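Side-chain contacts in putative ADP-Ribosyltransferase Scabin (Streptomyces scabiei 87.22, PDB 5EWY), which probably acts as a DNA-targeting mono-ADP-ribosyltransferase toxin of a plant-pathogenic Streptomyces, moving ADP-ribose from NAD+ onto its substrate: residues Val143-Asn146 / Lys147-Asp151; Glu60-Thr63 / Pro64-Trp68. All coordinates share one frame; numbering follows the deposited sequence.

Contact 1: residues Val143-Asn146 / Lys147-Asp151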
loop_
_atom_site.group_PDB
_atom_site.type_symbol
_atom_site.label_atom_id
_atom_site.label_comp_id
_atom_site.label_asym_id
_atom_site.label_seq_id
_atom_site.Cartn_x
_atom_site.Cartn_y
_atom_site.Cartn_z
ATOM N N VAL A 143 -6.566 1.296 -5.261
ATOM C CA VAL A 143 -7.871 1.916 -5.069
ATOM C C VAL A 143 -7.723 3.040 -4.048
ATOM O O VAL A 143 -7.316 2.806 -2.905
ATOM C CB VAL A 143 -8.906 0.885 -4.592
ATOM C CG1 VAL A 143 -10.240 1.566 -4.384
ATOM C CG2 VAL A 143 -9.031 -0.278 -5.584
ATOM N N ASP A 144 -8.071 4.261 -4.440
ATOM C CA ASP A 144 -8.031 5.392 -3.521
ATOM C C ASP A 144 -9.252 5.299 -2.614
ATOM O O ASP A 144 -10.388 5.486 -3.054
ATOM C CB ASP A 144 -7.977 6.707 -4.299
ATOM C CG ASP A 144 -7.797 7.908 -3.397
ATOM O OD1 ASP A 144 -8.501 7.987 -2.373
ATOM O OD2 ASP A 144 -6.963 8.788 -3.701
ATOM N N VAL A 145 -9.018 4.984 -1.339
ATOM C CA VAL A 145 -10.123 4.650 -0.449
ATOM C C VAL A 145 -11.057 5.838 -0.280
ATOM O O VAL A 145 -12.276 5.706 -0.409
ATOM C CB VAL A 145 -9.601 4.128 0.897
ATOM C CG1 VAL A 145 -10.737 4.061 1.952
ATOM C CG2 VAL A 145 -9.012 2.752 0.728
ATOM N N ASN A 146 -10.512 7.008 0.050
ATOM C CA ASN A 146 -11.387 8.146 0.316
ATOM C C ASN A 146 -12.126 8.609 -0.939
ATOM O O ASN A 146 -13.259 9.097 -0.838
ATOM C CB ASN A 146 -10.616 9.290 0.956
ATOM C CG ASN A 146 -10.185 8.979 2.363
ATOM O OD1 ASN A 146 -10.494 7.907 2.912
ATOM N ND2 ASN A 146 -9.465 9.907 2.968
ATOM N N LYS A 147 -11.528 8.448 -2.123
ATOM C CA LYS A 147 -12.249 8.779 -3.348
ATOM C C LYS A 147 -13.346 7.767 -3.640
ATOM O O LYS A 147 -14.330 8.098 -4.313
ATOM C CB LYS A 147 -11.292 8.853 -4.538
ATOM C CG LYS A 147 -10.356 10.035 -4.511
ATOM C CD LYS A 147 -9.531 10.097 -5.790
ATOM C CE LYS A 147 -8.454 11.170 -5.726
ATOM N NZ LYS A 147 -9.026 12.506 -5.423
ATOM N N THR A 148 -13.182 6.534 -3.167
ATOM C CA THR A 148 -14.132 5.452 -3.398
ATOM C C THR A 148 -15.260 5.426 -2.379
ATOM O O THR A 148 -16.411 5.220 -2.764
ATOM C CB THR A 148 -13.370 4.121 -3.380
ATOM O OG1 THR A 148 -12.367 4.161 -4.400
ATOM C CG2 THR A 148 -14.278 2.927 -3.618
ATOM N N ILE A 149 -14.969 5.639 -1.093
ATOM C CA ILE A 149 -16.000 5.576 -0.057
ATOM C C ILE A 149 -16.265 6.916 0.618
ATOM O O ILE A 149 -17.098 6.975 1.537
ATOM C CB ILE A 149 -15.731 4.471 0.985
ATOM C CG1 ILE A 149 -14.528 4.826 1.876
ATOM C CG2 ILE A 149 -15.567 3.107 0.286
ATOM C CD1 ILE A 149 -14.326 3.882 3.062
ATOM N N GLY A 150 -15.614 7.991 0.192
ATOM C CA GLY A 150 -15.791 9.284 0.823
ATOM C C GLY A 150 -14.705 9.578 1.842
ATOM O O GLY A 150 -13.921 8.713 2.240
ATOM N N ASP A 151 -14.662 10.843 2.271
ATOM C CA ASP A 151 -13.649 11.302 3.219
ATOM C C ASP A 151 -14.238 11.637 4.582
ATOM O O ASP A 151 -13.625 12.380 5.357
ATOM C CB ASP A 151 -12.851 12.487 2.664
ATOM C CG ASP A 151 -13.710 13.706 2.378
ATOM O OD1 ASP A 151 -14.906 13.717 2.731
ATOM O OD2 ASP A 151 -13.173 14.670 1.797
#

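Contact 2: residues Glu60-Thr63 / Pro64-Trp68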
loop_
_atom_site.group_PDB
_atom_site.type_symbol
_atom_site.label_atom_id
_atom_site.label_comp_id
_atom_site.label_asym_id
_atom_site.label_seq_id
_atom_site.Cartn_x
_atom_site.Cartn_y
_atom_site.Cartn_z
ATOM N N GLU A 60 -13.665 -7.454 -10.523
ATOM C CA GLU A 60 -15.095 -7.234 -10.662
ATOM C C GLU A 60 -15.838 -7.393 -9.342
ATOM O O GLU A 60 -16.993 -6.964 -9.244
ATOM C CB GLU A 60 -15.670 -8.167 -11.733
ATOM C CG GLU A 60 -15.216 -7.803 -13.144
ATOM C CD GLU A 60 -15.711 -8.773 -14.205
ATOM O OE1 GLU A 60 -16.513 -9.673 -13.876
ATOM O OE2 GLU A 60 -15.292 -8.636 -15.374
ATOM N N ARG A 61 -15.205 -7.985 -8.332
ATOM C CA ARG A 61 -15.832 -8.168 -7.033
ATOM C C ARG A 61 -15.584 -7.010 -6.080
ATOM O O ARG A 61 -16.143 -7.005 -4.980
ATOM C CB ARG A 61 -15.333 -9.461 -6.389
ATOM C CG ARG A 61 -15.888 -10.707 -7.065
ATOM C CD ARG A 61 -15.264 -11.971 -6.509
ATOM N NE ARG A 61 -15.517 -12.134 -5.080
ATOM C CZ ARG A 61 -14.856 -12.986 -4.300
ATOM N NH1 ARG A 61 -13.893 -13.747 -4.809
ATOM N NH2 ARG A 61 -15.144 -13.066 -3.009
ATOM N N ILE A 62 -14.774 -6.031 -6.470
ATOM C CA ILE A 62 -14.538 -4.881 -5.609
ATOM C C ILE A 62 -15.830 -4.094 -5.471
ATOM O O ILE A 62 -16.511 -3.810 -6.466
ATOM C CB ILE A 62 -13.419 -3.996 -6.177
ATOM C CG1 ILE A 62 -12.097 -4.757 -6.233
ATOM C CG2 ILE A 62 -13.272 -2.737 -5.345
ATOM C CD1 ILE A 62 -11.048 -4.067 -7.080
ATOM N N THR A 63 -16.178 -3.752 -4.236
ATOM C CA THR A 63 -17.308 -2.876 -3.974
ATOM C C THR A 63 -16.887 -1.812 -2.975
ATOM O O THR A 63 -16.010 -2.052 -2.151
ATOM C CB THR A 63 -18.552 -3.646 -3.431
ATOM O OG1 THR A 63 -18.223 -4.360 -2.228
ATOM C CG2 THR A 63 -19.059 -4.627 -4.459
ATOM N N PRO A 64 -17.461 -0.609 -3.074
ATOM C CA PRO A 64 -18.248 -0.127 -4.205
ATOM C C PRO A 64 -17.343 0.081 -5.414
ATOM O O PRO A 64 -16.158 -0.250 -5.338
ATOM C CB PRO A 64 -18.809 1.205 -3.701
ATOM C CG PRO A 64 -17.856 1.658 -2.687
ATOM C CD PRO A 64 -17.288 0.428 -2.040
ATOM N N ASP A 65 -17.884 0.614 -6.506
ATOM C CA ASP A 65 -17.090 0.805 -7.710
ATOM C C ASP A 65 -15.805 1.565 -7.367
ATOM O O ASP A 65 -15.878 2.667 -6.801
ATOM C CB ASP A 65 -17.894 1.576 -8.751
ATOM C CG ASP A 65 -19.014 0.743 -9.356
ATOM O OD1 ASP A 65 -18.886 -0.500 -9.393
ATOM O OD2 ASP A 65 -20.021 1.335 -9.798
ATOM N N PRO A 66 -14.630 1.012 -7.661
ATOM C CA PRO A 66 -13.394 1.648 -7.193
ATOM C C PRO A 66 -13.047 2.879 -8.010
ATOM O O PRO A 66 -13.288 2.949 -9.222
ATOM C CB PRO A 66 -12.340 0.550 -7.382
ATOM C CG PRO A 66 -12.862 -0.287 -8.454
ATOM C CD PRO A 66 -14.356 -0.287 -8.298
ATOM N N VAL A 67 -12.536 3.873 -7.309
ATOM C CA VAL A 67 -11.862 5.000 -7.933
ATOM C C VAL A 67 -10.371 4.720 -7.820
ATOM O O VAL A 67 -9.802 4.713 -6.721
ATOM C CB VAL A 67 -12.243 6.329 -7.272
ATOM C CG1 VAL A 67 -11.508 7.466 -7.950
ATOM C CG2 VAL A 67 -13.741 6.538 -7.337
ATOM N N TRP A 68 -9.727 4.460 -8.953
ATOM C CA TRP A 68 -8.323 4.082 -8.946
ATOM C C TRP A 68 -7.438 5.305 -8.820
ATOM O O TRP A 68 -7.731 6.362 -9.390
ATOM C CB TRP A 68 -7.980 3.373 -10.253
ATOM C CG TRP A 68 -8.770 2.131 -10.448
ATOM C CD1 TRP A 68 -9.911 1.991 -11.177
ATOM C CD2 TRP A 68 -8.487 0.844 -9.888
ATOM N NE1 TRP A 68 -10.358 0.693 -11.107
ATOM C CE2 TRP A 68 -9.497 -0.033 -10.327
ATOM C CE3 TRP A 68 -7.474 0.348 -9.061
ATOM C CZ2 TRP A 68 -9.526 -1.380 -9.963
ATOM C CZ3 TRP A 68 -7.500 -0.991 -8.712
ATOM C CH2 TRP A 68 -8.518 -1.836 -9.158
#

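Contact 1: residues Val143-Asn146 / Lys147-Asp151
Asp144 turns its carboxylate back over the first turn of a helix because CG stands anti to the backbone N (chi1 -174°), and Thr148 holds OG1 beside its own backbone N, opposite the carbonyl carbon (chi1 -59°), which turns it back to Asp144 O. The result is an N-cap: Asp144 closes strand 143-144 and caps the short helix 145-149. Asp144 OD1 accepts from Lys147 N at 3.1 Å. The N-H points well at the oxygen, at 163°, but it comes from above the carboxylate plane. OD2 is hydrogen-bonded to Tyr120, so each carboxylate oxygen has a partner. The aliphatic part of Lys147 runs across this carboxylate, with CE 3.5 Å from Asp144 OD2. Lys147 NZ lies 4.6 Å from Asp144 OD2, too far for a salt bridge, so any attraction between the charges is probably modest.

Asp144 O is gripped twice by Thr148. Thr148 N is 3.0 Å from Asp144 O and lies near the carbonyl plane. Thr148 OG1 donates from above that plane and in turn receives the backbone N-H of Val67. The methyl CG1 of Val143 meets Thr148 OG1, the two side chains crossing at about a right angle.

On another side of the helix, Val145 and Ile149 lie alongside each other and point the same way. They pack against helix 103-108, and the side chain of Val145 is about 7 Å from the bound inhibitor. Asn146 reaches past the turn to His153 through OD1 and to the Ala156 carbonyl through ND2. Gly150 leaves the helix with positive phi, and its O receives a CA-H...O contact from Asn146 CA at 3.2 Å.

Contact 2: residues Glu60-Thr63 / Pro64-Trp68
Ile62 meets Pro66 and Trp68 through two different branches that part at its CB. From CB, the methyl CG2 stands anti to the backbone N and faces the ring of Pro66. Ile62 CG2 lies 4.0 Å from Pro66 CB and about as far from CG and CD, so the methyl rests against one side of the proline ring. The two side chains cross at about a right angle. Ile62 CG2 also comes within 3.8 Å of Pro64 O. The other branch leaves CB through CG1, anti to the carbonyl carbon (chi1 -63°), and ends at CD1. Ile62 CD1 meets Trp68 CH2 at 4.0 Å, coming obliquely to the indole.

The two partners also touch each other: Pro66 CB sits 4.1 Å above one face of the Trp68 ring, near its rim. Trp68 also touches Val143 and Pro164, and Ile62 reaches Pro164 too. Thr63 turns its OG1 to Asp102, where it is hydrogen-bonded. Ile62 thus packs on Pro66 and Trp68, the residues that follow a type VIb (cis-proline) beta turn over Ile62-Asp65, without a hydrogen bond closing it.

From the N terminus, contact 2 comes first. It closes a short turn in the loop before strand 75-79, and the chain then runs through the sheet strands and helices to contact 1, where strand 143-144 passes into helix 145-149. The two are in series, neither nested nor crossed, with centres about 10 Å apart. They meet at Val67: its O is probably hydrogen-bonded to Asp144 N at 2.9 Å. Val67 CG2 packs on Lys147 O, and Trp68 CZ3 meets Val143 CG2. The early loop is thereby held along strand 143-144, an edge strand of the three-stranded sheet, beside the cap of the short helix.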